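Local coordinates for putative ABC-transporter ATP-binding protein (PDB 1Z47) that probably binds and hydrolyses ATP as the nucleotide-binding subunit of a putative sulfate ABC transporter, at residues Gly247-Trp252 against Ala281-Pro286; Tyr312-Ile317 against Glu326-Ser331; Thr103-Val108 against Ala124-Leu129; Ser52-Ile57 against Val200-Asp205; Arg254-Gly259 against Pro272-Gly277. All coordinates share one frame; numbering follows the deposited sequence.

Interaction 1 (Gly247-Trp252 against Ala281-Pro286)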
# COMPACT_ATOMS: atom_id res chain seq x y z
N GLY B 247 -2.47 -4.13 -11.39
CA GLY B 247 -3.85 -3.69 -11.25
C GLY B 247 -4.57 -4.72 -10.40
O GLY B 247 -3.95 -5.63 -9.86
N GLU B 248 -5.88 -4.58 -10.31
CA GLU B 248 -6.69 -5.50 -9.53
C GLU B 248 -7.47 -6.37 -10.49
O GLU B 248 -7.75 -5.96 -11.63
CB GLU B 248 -7.62 -4.69 -8.63
CG GLU B 248 -6.82 -4.02 -7.50
CD GLU B 248 -7.62 -3.00 -6.71
OE1 GLU B 248 -7.58 -1.81 -7.08
OE2 GLU B 248 -8.29 -3.41 -5.73
N SER B 249 -7.82 -7.58 -10.06
CA SER B 249 -8.56 -8.46 -10.96
C SER B 249 -9.35 -9.56 -10.30
O SER B 249 -9.10 -9.94 -9.17
CB SER B 249 -7.60 -9.09 -11.99
OG SER B 249 -6.51 -9.75 -11.35
N ASN B 250 -10.36 -10.01 -11.04
CA ASN B 250 -11.16 -11.15 -10.64
C ASN B 250 -10.61 -12.14 -11.67
O ASN B 250 -10.52 -11.81 -12.85
CB ASN B 250 -12.65 -10.89 -10.88
CG ASN B 250 -13.25 -9.92 -9.86
OD1 ASN B 250 -13.59 -10.30 -8.73
ND2 ASN B 250 -13.36 -8.66 -10.26
N VAL B 251 -10.20 -13.32 -11.23
CA VAL B 251 -9.66 -14.30 -12.15
C VAL B 251 -10.37 -15.62 -11.92
O VAL B 251 -10.42 -16.12 -10.78
CB VAL B 251 -8.13 -14.51 -11.93
CG1 VAL B 251 -7.57 -15.42 -13.01
CG2 VAL B 251 -7.40 -13.15 -11.89
N TRP B 252 -10.94 -16.19 -12.98
CA TRP B 252 -11.66 -17.44 -12.84
C TRP B 252 -11.44 -18.33 -14.03
O TRP B 252 -11.12 -17.86 -15.11
CB TRP B 252 -13.16 -17.23 -12.71
CG TRP B 252 -13.55 -16.16 -11.79
CD1 TRP B 252 -13.93 -14.90 -12.14
CD2 TRP B 252 -13.65 -16.24 -10.37
NE1 TRP B 252 -14.27 -14.19 -11.02
CE2 TRP B 252 -14.10 -14.99 -9.92
CE3 TRP B 252 -13.39 -17.25 -9.43
CZ2 TRP B 252 -14.30 -14.71 -8.56
CZ3 TRP B 252 -13.59 -16.97 -8.08
CH2 TRP B 252 -14.05 -15.72 -7.66
N ALA B 281 -8.44 -18.78 -18.33
CA ALA B 281 -8.63 -17.94 -17.16
C ALA B 281 -9.28 -16.68 -17.73
O ALA B 281 -8.80 -16.11 -18.70
CB ALA B 281 -7.26 -17.56 -16.51
N VAL B 282 -10.39 -16.28 -17.15
CA VAL B 282 -11.04 -15.05 -17.58
C VAL B 282 -10.57 -14.04 -16.53
O VAL B 282 -10.63 -14.31 -15.33
CB VAL B 282 -12.56 -15.15 -17.51
CG1 VAL B 282 -13.19 -14.02 -18.32
CG2 VAL B 282 -13.00 -16.49 -17.99
N VAL B 283 -10.07 -12.89 -16.99
CA VAL B 283 -9.61 -11.85 -16.07
C VAL B 283 -10.49 -10.61 -16.26
O VAL B 283 -10.57 -10.06 -17.35
CB VAL B 283 -8.12 -11.52 -16.32
CG1 VAL B 283 -7.62 -10.46 -15.33
CG2 VAL B 283 -7.29 -12.77 -16.15
N VAL B 284 -11.16 -10.19 -15.20
CA VAL B 284 -12.05 -9.02 -15.27
C VAL B 284 -11.75 -8.08 -14.11
O VAL B 284 -11.83 -8.48 -12.95
CB VAL B 284 -13.56 -9.46 -15.22
CG1 VAL B 284 -14.48 -8.23 -15.27
CG2 VAL B 284 -13.85 -10.45 -16.36
N ARG B 285 -11.37 -6.84 -14.44
CA ARG B 285 -11.06 -5.87 -13.40
C ARG B 285 -12.31 -5.38 -12.68
O ARG B 285 -13.35 -5.19 -13.30
CB ARG B 285 -10.25 -4.71 -14.00
CG ARG B 285 -8.89 -5.20 -14.55
CD ARG B 285 -7.89 -4.07 -14.73
NE ARG B 285 -6.73 -4.47 -15.50
CZ ARG B 285 -5.68 -5.10 -15.00
NH1 ARG B 285 -5.64 -5.43 -13.72
NH2 ARG B 285 -4.66 -5.39 -15.79
N PRO B 286 -12.24 -5.20 -11.36
CA PRO B 286 -13.39 -4.76 -10.55
C PRO B 286 -14.17 -3.56 -11.11
O PRO B 286 -15.40 -3.50 -10.99
CB PRO B 286 -12.77 -4.45 -9.20
CG PRO B 286 -11.67 -5.49 -9.09
CD PRO B 286 -11.05 -5.40 -10.50
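V284 O accepts from both the backbone N of N250, at 2.9 Å, and its side-chain ND2, at 3.1 Å. The two donors reach that oxygen from opposite faces of its carbonyl plane, while the oxygen lies in the plane of the N250 amide, which fixes the amide's rotation. OD1 of N250 receives the backbone N of E326. On the opposite face of the sheet, V251 CG1 meets V283 CG2 at 4.1 Å, and S249 CB packs on V283 CG1 at 3.6 Å. R285, extended from CG to NE, reaches back to the first segment, where NH1 donates to E248 O at 3.0 Å from above the carbonyl plane; NH1 also bonds I246 O, and NH2 bonds Y234 O. Shortening R285 to alanine would probably cost E248 O and I246 O their shared NH1 donor and Y234 O its NH2 donor. Strand 250-255 forms the edge of an antiparallel three-stranded sheet, in the region of the CysA C-terminal regulatory domain family, with strand 279-284 in the middle and strand 351-354 beyond, while helix 240-245 packs against V251 and V283 and strand 324-330 against P286.

Interaction 2 (Tyr312-Ile317 against Glu326-Ser331); sequences YSACWI and EVHVPS
Y312 and H328 stack across a beta hairpin, strands 312-319 and 324-330, at the edge of an antiparallel five-stranded sheet in the C-terminal part of the chain. The rings lie face to face, centroids 4.1 Å apart and planes 25° from parallel, with Y312 CE1 over the centre of the imidazole. The phenol's CG sits between the backbone N and the carbonyl carbon (chi1 72°), which folds the ring over the neighbouring strand. The backbone ladder is tight: S313 and V329 exchange two hydrogen bonds, as do C315 and V327, the shortest being C315 N to V327 O at 2.7 Å. On the buried face that carries S313, C315, V327 and V329, packing is mainly by carbon atoms, S313 CB lying 3.7 Å from V329 CG2, and strand 289-293 packs on V327. The other face is more polar and partly exposed, and a water enters it. Here E326 runs alongside W316, its carboxylate plane 43° from the indole. H328 NE2 donates to E326 OE2 at 2.8 Å, which holds the imidazole's rotation for the stack. The other carboxylate oxygen is bridged to the indole: a water accepts from W316 NE1 at 2.7 Å and donates to E326 OE1 at 2.8 Å.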
# COMPACT_ATOMS: atom_id res chain seq x y z
N TYR B 312 -14.21 5.65 -5.10
CA TYR B 312 -15.10 4.58 -5.55
C TYR B 312 -15.52 3.74 -4.36
O TYR B 312 -14.89 3.79 -3.30
CB TYR B 312 -14.37 3.70 -6.57
CG TYR B 312 -13.29 2.83 -5.97
CD1 TYR B 312 -13.60 1.58 -5.43
CD2 TYR B 312 -11.97 3.28 -5.85
CE1 TYR B 312 -12.64 0.80 -4.78
CE2 TYR B 312 -10.98 2.50 -5.20
CZ TYR B 312 -11.34 1.26 -4.67
OH TYR B 312 -10.40 0.49 -4.01
N SER B 313 -16.60 3.00 -4.54
CA SER B 313 -17.11 2.11 -3.52
C SER B 313 -16.79 0.67 -3.95
O SER B 313 -17.03 0.28 -5.10
CB SER B 313 -18.62 2.30 -3.36
OG SER B 313 -19.15 1.48 -2.32
N ALA B 314 -16.26 -0.11 -3.03
CA ALA B 314 -15.93 -1.49 -3.34
C ALA B 314 -17.12 -2.35 -2.97
O ALA B 314 -17.66 -2.24 -1.86
CB ALA B 314 -14.68 -1.94 -2.56
N CYS B 315 -17.53 -3.21 -3.89
CA CYS B 315 -18.65 -4.08 -3.62
C CYS B 315 -18.32 -5.55 -3.89
O CYS B 315 -17.93 -5.92 -5.00
CB CYS B 315 -19.85 -3.64 -4.46
SG CYS B 315 -21.38 -4.51 -4.04
N TRP B 316 -18.45 -6.38 -2.86
CA TRP B 316 -18.21 -7.81 -3.00
C TRP B 316 -19.56 -8.53 -3.15
O TRP B 316 -20.48 -8.31 -2.35
CB TRP B 316 -17.46 -8.36 -1.78
CG TRP B 316 -16.00 -7.92 -1.77
CD1 TRP B 316 -14.95 -8.54 -2.39
CD2 TRP B 316 -15.47 -6.73 -1.19
NE1 TRP B 316 -13.80 -7.80 -2.24
CE2 TRP B 316 -14.09 -6.68 -1.50
CE3 TRP B 316 -16.03 -5.68 -0.44
CZ2 TRP B 316 -13.26 -5.63 -1.08
CZ3 TRP B 316 -15.21 -4.63 -0.02
CH2 TRP B 316 -13.83 -4.62 -0.35
N ILE B 317 -19.66 -9.37 -4.17
CA ILE B 317 -20.88 -10.14 -4.45
C ILE B 317 -20.57 -11.63 -4.67
O ILE B 317 -19.49 -11.99 -5.16
CB ILE B 317 -21.60 -9.61 -5.69
CG1 ILE B 317 -20.67 -9.68 -6.89
CG2 ILE B 317 -22.07 -8.16 -5.44
CD1 ILE B 317 -21.28 -9.28 -8.21
N GLU B 326 -15.21 -9.02 -6.80
CA GLU B 326 -15.01 -7.67 -6.28
C GLU B 326 -15.31 -6.73 -7.43
O GLU B 326 -14.79 -6.87 -8.53
CB GLU B 326 -13.56 -7.43 -5.80
CG GLU B 326 -13.40 -6.00 -5.23
CD GLU B 326 -12.02 -5.72 -4.63
OE1 GLU B 326 -11.26 -6.67 -4.39
OE2 GLU B 326 -11.72 -4.53 -4.39
N VAL B 327 -16.19 -5.78 -7.16
CA VAL B 327 -16.60 -4.82 -8.16
C VAL B 327 -16.39 -3.41 -7.61
O VAL B 327 -16.62 -3.16 -6.43
CB VAL B 327 -18.12 -4.99 -8.50
CG1 VAL B 327 -18.58 -3.89 -9.49
CG2 VAL B 327 -18.38 -6.41 -9.08
N HIS B 328 -15.99 -2.49 -8.48
CA HIS B 328 -15.78 -1.10 -8.07
C HIS B 328 -16.84 -0.22 -8.73
O HIS B 328 -16.88 -0.11 -9.94
CB HIS B 328 -14.37 -0.63 -8.46
CG HIS B 328 -13.28 -1.26 -7.65
ND1 HIS B 328 -11.94 -0.99 -7.85
CD2 HIS B 328 -13.33 -2.14 -6.61
CE1 HIS B 328 -11.22 -1.67 -6.97
NE2 HIS B 328 -12.04 -2.37 -6.21
N VAL B 329 -17.71 0.39 -7.93
CA VAL B 329 -18.73 1.27 -8.50
C VAL B 329 -18.42 2.73 -8.15
O VAL B 329 -17.84 3.00 -7.11
CB VAL B 329 -20.14 0.92 -8.00
CG1 VAL B 329 -20.46 -0.54 -8.34
CG2 VAL B 329 -20.23 1.12 -6.50
N PRO B 330 -18.81 3.69 -9.02
CA PRO B 330 -18.56 5.12 -8.79
C PRO B 330 -19.01 5.64 -7.42
O PRO B 330 -19.98 5.14 -6.84
CB PRO B 330 -19.32 5.80 -9.93
CG PRO B 330 -20.42 4.83 -10.23
CD PRO B 330 -19.69 3.51 -10.19
N SER B 331 -18.29 6.62 -6.89
CA SER B 331 -18.63 7.20 -5.58
C SER B 331 -20.11 7.59 -5.56
O SER B 331 -20.77 7.51 -4.52
CB SER B 331 -17.79 8.43 -5.29
OG SER B 331 -16.41 8.10 -5.23
O HOH W 1 -11.44 -8.92 -2.77

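Interaction 3 (Thr103-Val108 against Ala124-Leu129); sequences TVYDNV and ARVREL
Y105 places its ring between V126 and R127 by setting CG anti to the backbone N (chi1 180°), and V126 answers with CG1 likewise opposite its own N, a methyl directed at the aromatic face. V126 CG1 stands 3.9 Å from the ring centroid and 22° off the ring normal, a CH-pi contact that favours the CD1-CE1 side, and the two side chains cross at about a right angle. V126 covers one face; R127, its chain extended from CG to NE, comes obliquely from the far side of the ring plane. Its guanidinium presents a face to Y105 CE1, with NH2 at 3.7 Å from that atom, but the two planes are inclined by 42°, so this is not a parallel stack. One helical turn further on, the side chains of V108 and V126 lie antiparallel to one another, CG1 to CG1 4.0 Å, and V108 CG1 also meets L129 CD1 at 4.1 Å. These aliphatic groups are buried, whereas the R127 end lies at the surface. No hydrogen bond joins the two segments. T103 starts the first helix as its N-cap, OG1 accepting from D106 N at 3.2 Å. The axes of segments 104-108 and 124-129 approach to 9.9 Å, and helix 148-160 packs on V104 and V108, an arrangement consistent with the alpha-helical subdomain of ABC ATPases.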
# COMPACT_ATOMS: atom_id res chain seq x y z
N THR B 103 27.72 14.58 10.94
CA THR B 103 26.63 15.49 10.62
C THR B 103 26.14 15.15 9.21
O THR B 103 26.75 14.39 8.46
CB THR B 103 27.10 16.94 10.59
OG1 THR B 103 28.18 17.08 9.65
CG2 THR B 103 27.53 17.40 12.00
N VAL B 104 24.99 15.72 8.88
CA VAL B 104 24.39 15.56 7.59
C VAL B 104 25.42 16.00 6.56
O VAL B 104 25.70 15.26 5.60
CB VAL B 104 23.14 16.41 7.53
CG1 VAL B 104 22.64 16.53 6.07
CG2 VAL B 104 22.06 15.78 8.45
N TYR B 105 26.02 17.16 6.77
CA TYR B 105 27.03 17.66 5.82
C TYR B 105 28.12 16.63 5.55
O TYR B 105 28.52 16.38 4.40
CB TYR B 105 27.68 18.93 6.35
CG TYR B 105 28.74 19.50 5.42
CD1 TYR B 105 28.47 20.61 4.61
CD2 TYR B 105 30.01 18.94 5.34
CE1 TYR B 105 29.44 21.15 3.75
CE2 TYR B 105 30.98 19.46 4.50
CZ TYR B 105 30.69 20.57 3.70
OH TYR B 105 31.65 21.09 2.87
N ASP B 106 28.65 16.05 6.61
CA ASP B 106 29.74 15.10 6.44
C ASP B 106 29.30 13.77 5.86
O ASP B 106 30.06 13.12 5.15
CB ASP B 106 30.50 14.91 7.75
CG ASP B 106 31.32 16.13 8.11
OD1 ASP B 106 31.56 16.96 7.20
OD2 ASP B 106 31.72 16.26 9.27
N ASN B 107 28.06 13.37 6.16
CA ASN B 107 27.53 12.13 5.62
C ASN B 107 27.47 12.26 4.10
O ASN B 107 27.85 11.34 3.38
CB ASN B 107 26.12 11.87 6.14
CG ASN B 107 26.10 10.86 7.26
OD1 ASN B 107 26.17 9.65 7.03
ND2 ASN B 107 26.02 11.35 8.50
N VAL B 108 26.99 13.41 3.64
CA VAL B 108 26.85 13.69 2.21
C VAL B 108 28.15 13.94 1.45
O VAL B 108 28.22 13.64 0.26
CB VAL B 108 25.90 14.89 1.97
CG1 VAL B 108 25.99 15.36 0.52
CG2 VAL B 108 24.47 14.49 2.30
N ALA B 124 31.25 23.01 -2.50
CA ALA B 124 30.20 23.56 -3.35
C ALA B 124 29.24 22.46 -3.81
O ALA B 124 28.03 22.69 -3.94
CB ALA B 124 30.83 24.27 -4.60
N ARG B 125 29.78 21.27 -4.05
CA ARG B 125 28.99 20.12 -4.51
C ARG B 125 28.01 19.75 -3.39
O ARG B 125 26.82 19.54 -3.62
CB ARG B 125 29.93 18.93 -4.75
CG ARG B 125 29.69 18.05 -5.98
CD ARG B 125 28.43 17.20 -5.96
NE ARG B 125 27.38 17.75 -6.81
CZ ARG B 125 26.54 17.02 -7.54
NH1 ARG B 125 26.62 15.70 -7.54
NH2 ARG B 125 25.60 17.62 -8.27
N VAL B 126 28.54 19.68 -2.17
CA VAL B 126 27.71 19.32 -1.01
C VAL B 126 26.62 20.33 -0.76
O VAL B 126 25.44 19.97 -0.62
CB VAL B 126 28.57 19.14 0.24
CG1 VAL B 126 27.68 18.91 1.49
CG2 VAL B 126 29.52 17.97 0.01
N ARG B 127 26.97 21.61 -0.74
CA ARG B 127 25.98 22.63 -0.49
C ARG B 127 24.92 22.60 -1.56
O ARG B 127 23.75 22.89 -1.30
CB ARG B 127 26.65 24.00 -0.39
CG ARG B 127 27.68 24.01 0.72
CD ARG B 127 28.21 25.39 1.08
NE ARG B 127 29.27 25.27 2.08
CZ ARG B 127 29.09 24.84 3.33
NH1 ARG B 127 27.88 24.50 3.77
NH2 ARG B 127 30.14 24.74 4.15
N GLU B 128 25.35 22.23 -2.76
CA GLU B 128 24.46 22.14 -3.91
C GLU B 128 23.38 21.09 -3.62
O GLU B 128 22.19 21.36 -3.74
CB GLU B 128 25.26 21.70 -5.15
CG GLU B 128 24.48 21.76 -6.46
CD GLU B 128 25.06 20.87 -7.56
OE1 GLU B 128 26.31 20.80 -7.72
OE2 GLU B 128 24.26 20.22 -8.28
N LEU B 129 23.82 19.89 -3.25
CA LEU B 129 22.91 18.79 -2.95
C LEU B 129 21.99 19.09 -1.77
O LEU B 129 20.78 18.84 -1.84
CB LEU B 129 23.71 17.52 -2.69
CG LEU B 129 24.40 16.95 -3.92
CD1 LEU B 129 25.38 15.86 -3.52
CD2 LEU B 129 23.33 16.42 -4.87

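Interaction 4 (Ser52-Ile57 against Val200-Asp205)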
# COMPACT_ATOMS: atom_id res chain seq x y z
N SER B 52 11.46 -13.65 -6.54
CA SER B 52 11.26 -13.81 -7.98
C SER B 52 12.50 -13.49 -8.81
O SER B 52 12.47 -13.63 -10.04
CB SER B 52 10.14 -12.87 -8.44
OG SER B 52 10.52 -11.52 -8.20
N GLY B 53 13.57 -13.07 -8.15
CA GLY B 53 14.78 -12.70 -8.87
C GLY B 53 14.98 -11.18 -8.97
O GLY B 53 16.06 -10.72 -9.40
N LYS B 54 13.99 -10.39 -8.55
CA LYS B 54 14.12 -8.94 -8.63
C LYS B 54 15.27 -8.37 -7.79
O LYS B 54 15.98 -7.46 -8.23
CB LYS B 54 12.79 -8.24 -8.24
CG LYS B 54 12.32 -8.41 -6.77
CD LYS B 54 10.89 -7.85 -6.64
CE LYS B 54 10.40 -7.68 -5.19
NZ LYS B 54 10.24 -8.97 -4.49
N THR B 55 15.47 -8.89 -6.59
CA THR B 55 16.54 -8.37 -5.73
C THR B 55 17.91 -8.82 -6.26
O THR B 55 18.88 -8.03 -6.31
CB THR B 55 16.33 -8.83 -4.27
OG1 THR B 55 15.09 -8.30 -3.80
CG2 THR B 55 17.45 -8.30 -3.36
N THR B 56 17.99 -10.08 -6.68
CA THR B 56 19.24 -10.61 -7.22
C THR B 56 19.66 -9.75 -8.42
O THR B 56 20.83 -9.41 -8.54
CB THR B 56 19.07 -12.07 -7.66
OG1 THR B 56 18.60 -12.83 -6.53
CG2 THR B 56 20.42 -12.67 -8.16
N ILE B 57 18.70 -9.40 -9.28
CA ILE B 57 18.98 -8.56 -10.45
C ILE B 57 19.56 -7.20 -10.00
O ILE B 57 20.58 -6.74 -10.53
CB ILE B 57 17.71 -8.33 -11.30
CG1 ILE B 57 17.37 -9.63 -12.06
CG2 ILE B 57 17.91 -7.14 -12.25
CD1 ILE B 57 16.12 -9.53 -12.95
N VAL B 200 16.98 2.38 -10.99
CA VAL B 200 16.31 1.07 -10.93
C VAL B 200 15.91 0.84 -9.47
O VAL B 200 16.73 1.02 -8.56
CB VAL B 200 17.25 -0.09 -11.34
CG1 VAL B 200 16.42 -1.38 -11.55
CG2 VAL B 200 18.01 0.25 -12.62
N PHE B 201 14.67 0.42 -9.23
CA PHE B 201 14.25 0.17 -7.85
C PHE B 201 13.51 -1.16 -7.79
O PHE B 201 12.96 -1.62 -8.78
CB PHE B 201 13.38 1.32 -7.33
CG PHE B 201 12.06 1.47 -8.03
CD1 PHE B 201 10.90 0.87 -7.52
CD2 PHE B 201 11.96 2.23 -9.20
CE1 PHE B 201 9.67 1.05 -8.15
CE2 PHE B 201 10.75 2.42 -9.84
CZ PHE B 201 9.59 1.83 -9.32
N VAL B 202 13.54 -1.78 -6.62
CA VAL B 202 12.91 -3.08 -6.41
C VAL B 202 11.58 -2.87 -5.70
O VAL B 202 11.48 -2.00 -4.82
CB VAL B 202 13.84 -3.97 -5.54
CG1 VAL B 202 13.05 -5.12 -4.91
CG2 VAL B 202 15.00 -4.53 -6.42
N THR B 203 10.57 -3.64 -6.07
CA THR B 203 9.27 -3.50 -5.42
C THR B 203 8.32 -4.69 -5.64
O THR B 203 8.34 -5.34 -6.68
CB THR B 203 8.57 -2.19 -5.88
OG1 THR B 203 7.37 -2.00 -5.13
CG2 THR B 203 8.23 -2.26 -7.34
N HIS B 204 7.50 -4.97 -4.63
CA HIS B 204 6.52 -6.04 -4.76
C HIS B 204 5.12 -5.42 -4.79
O HIS B 204 4.10 -6.13 -4.75
CB HIS B 204 6.67 -7.04 -3.60
CG HIS B 204 6.61 -6.41 -2.24
ND1 HIS B 204 5.47 -5.85 -1.72
CD2 HIS B 204 7.56 -6.28 -1.28
CE1 HIS B 204 5.72 -5.39 -0.51
NE2 HIS B 204 6.98 -5.64 -0.21
N ASP B 205 5.09 -4.09 -4.91
CA ASP B 205 3.85 -3.29 -4.93
C ASP B 205 3.57 -2.75 -6.35
O ASP B 205 4.17 -1.77 -6.77
CB ASP B 205 3.98 -2.11 -3.96
CG ASP B 205 2.69 -1.31 -3.82
OD1 ASP B 205 1.80 -1.43 -4.70
OD2 ASP B 205 2.56 -0.57 -2.82
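The first turn of helix 54-62 passes over the C-terminal end of strand 198-203, with K54 CA 6.4 Å from V202 CA and no hydrogen bond between the segments. K54 and V202 cross at about a right angle, and the lysine's methylene chain rests on the valine: CE lies 3.7 Å from V202 CG1, while V202 CG2 touches K54 O at 3.6 Å. The lysine takes chi1 66°, CG between the backbone N and the carbonyl carbon, then runs straight to CE and bends at chi4. CE meets T203 O at 3.5 Å, and the ammonium turns back to weak hydrogen bonds with the carbonyls of G48 and P49. The sequence and strand-loop-helix layout fit a P-loop (Walker A), in which such a lysine usually contacts nucleotide phosphates. With alanine here the weak bonds to G48 O and P49 O are lost, and V202 CG1 would probably be left without its methylene cover. H204, whose CB faces K54 CE at 4.1 Å, probably corresponds to the switch (H-loop) histidine of ABC ATPases; its ND1 is hydrogen-bonded to T178 OG1 of the second subunit. After the strand comes an ST turn, T203 OG1 accepting from D205 N at 3.1 Å and also hydrogen-bonding E208 OE1.

Interaction 5 (Arg254-Gly259 against Pro272-Gly277)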
# COMPACT_ATOMS: atom_id res chain seq x y z
N ARG B 254 -12.81 -21.04 -16.84
CA ARG B 254 -14.01 -21.36 -17.60
C ARG B 254 -13.55 -22.33 -18.66
O ARG B 254 -12.39 -22.29 -19.07
CB ARG B 254 -14.63 -20.11 -18.30
CG ARG B 254 -15.31 -19.11 -17.37
CD ARG B 254 -16.56 -19.61 -16.71
NE ARG B 254 -17.21 -18.56 -15.92
CZ ARG B 254 -16.97 -18.31 -14.63
NH1 ARG B 254 -16.08 -19.02 -13.94
NH2 ARG B 254 -17.64 -17.35 -14.00
N ALA B 255 -14.45 -23.21 -19.08
CA ALA B 255 -14.11 -24.18 -20.13
C ALA B 255 -14.74 -23.64 -21.40
O ALA B 255 -15.85 -23.12 -21.37
CB ALA B 255 -14.70 -25.58 -19.80
N VAL B 256 -14.05 -23.77 -22.52
CA VAL B 256 -14.57 -23.27 -23.77
C VAL B 256 -15.56 -24.27 -24.42
O VAL B 256 -15.26 -25.46 -24.50
CB VAL B 256 -13.43 -23.04 -24.76
CG1 VAL B 256 -13.98 -22.55 -26.08
CG2 VAL B 256 -12.42 -22.08 -24.15
N GLN B 257 -16.72 -23.78 -24.84
CA GLN B 257 -17.70 -24.64 -25.53
C GLN B 257 -18.41 -23.74 -26.55
O GLN B 257 -18.80 -22.62 -26.22
CB GLN B 257 -18.68 -25.25 -24.53
CG GLN B 257 -19.44 -26.47 -25.09
CD GLN B 257 -20.24 -27.20 -24.01
OE1 GLN B 257 -20.35 -26.72 -22.89
NE2 GLN B 257 -20.80 -28.36 -24.35
N ASN B 258 -18.52 -24.23 -27.78
CA ASN B 258 -19.14 -23.47 -28.87
C ASN B 258 -18.42 -22.14 -29.09
O ASN B 258 -19.06 -21.10 -29.33
CB ASN B 258 -20.63 -23.22 -28.56
CG ASN B 258 -21.37 -24.49 -28.25
OD1 ASN B 258 -21.23 -25.49 -28.97
ND2 ASN B 258 -22.17 -24.48 -27.18
N GLY B 259 -17.08 -22.19 -28.99
CA GLY B 259 -16.25 -21.00 -29.17
C GLY B 259 -16.45 -19.83 -28.20
O GLY B 259 -16.14 -18.69 -28.53
N PRO B 272 -10.47 -18.18 -31.81
CA PRO B 272 -10.52 -19.47 -32.49
C PRO B 272 -9.30 -20.38 -32.30
O PRO B 272 -9.41 -21.58 -32.53
CB PRO B 272 -10.77 -19.10 -33.95
CG PRO B 272 -10.19 -17.73 -34.06
CD PRO B 272 -10.63 -17.08 -32.78
N ALA B 273 -8.17 -19.82 -31.87
CA ALA B 273 -6.95 -20.61 -31.64
C ALA B 273 -7.00 -21.43 -30.35
O ALA B 273 -6.13 -22.26 -30.09
CB ALA B 273 -5.72 -19.71 -31.62
N VAL B 274 -8.00 -21.17 -29.53
CA VAL B 274 -8.16 -21.91 -28.30
C VAL B 274 -9.14 -23.03 -28.66
O VAL B 274 -10.24 -22.76 -29.16
CB VAL B 274 -8.78 -21.07 -27.20
CG1 VAL B 274 -8.81 -21.88 -25.89
CG2 VAL B 274 -8.01 -19.76 -27.05
N SER B 275 -8.74 -24.26 -28.39
CA SER B 275 -9.56 -25.43 -28.71
C SER B 275 -10.81 -25.65 -27.86
O SER B 275 -10.86 -25.26 -26.69
CB SER B 275 -8.71 -26.70 -28.60
OG SER B 275 -7.56 -26.58 -29.40
N GLU B 276 -11.82 -26.28 -28.47
CA GLU B 276 -13.04 -26.61 -27.75
C GLU B 276 -12.63 -27.49 -26.56
O GLU B 276 -11.74 -28.33 -26.71
CB GLU B 276 -14.00 -27.42 -28.65
CG GLU B 276 -14.78 -26.58 -29.65
CD GLU B 276 -15.78 -25.66 -28.96
OE1 GLU B 276 -16.82 -26.18 -28.50
OE2 GLU B 276 -15.50 -24.44 -28.88
N GLY B 277 -13.26 -27.30 -25.41
CA GLY B 277 -12.96 -28.12 -24.25
C GLY B 277 -11.75 -27.74 -23.40
O GLY B 277 -11.57 -28.27 -22.31
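E276 grips the turn at N258 and G259 with both carboxylate oxygens: OE1 takes N258 N at 2.7 Å, and OE2 takes G259 N at 2.8 Å. OE1 uses its syn lone pair, while G259 N meets OE2 on the syn side but 26° out of the carboxylate plane, so two successive amides are held by a bidentate carboxylate. The glutamate reaches them by folding back, CG anti to its carbonyl carbon (chi1 -79°) and the chain bent at chi2 (-67°). Next to this, just past the end of strand 250-255, the backbone adds G277 N to V256 O at 2.9 Å; V256 and S278 add a further backbone bond. Outward from these bonds lies the packing of V256. Its CG1 touches E276 OE2 at 3.7 Å, the two side chains crossing at about a right angle, and its CG2 meets V274 CG1 at 4.0 Å. V280, I261 and V270 surround this buried valine as well. N258, G259 and G277 all have positive phi, and at G277 the backbone angles call for glycine. In the C-terminal regulatory domain region, the contact thus holds the surface turn between strands 250-255 and 260-262 to the loop before strand 279-284. E276 ties down that turn by two adjacent amides, alongside the G259 backbone bond to V270, and its negative charge is probably eased by these donors.

In the fold
Interactions 3 and 4 lie in the ABC ATPase part of the chain and interactions 1, 5 and 2 in the C-terminal part, the centres of 3 and 5 being 64 Å apart. Along the chain, the segments of interaction 3 fall between the two of interaction 4, and those of interaction 5 between the two of interaction 1; interaction 2 follows. Interactions 1 and 5 share strand 250-255 and one sheet, and touch through V282 and R254. Interactions 1 and 2 belong to different sheets, 14 Å between centres, yet meet through a probable hydrogen bond between P286 O and H328 N. The C-terminal contacts thus span two sheets joined through interaction 1, apart from the presumed nucleotide site.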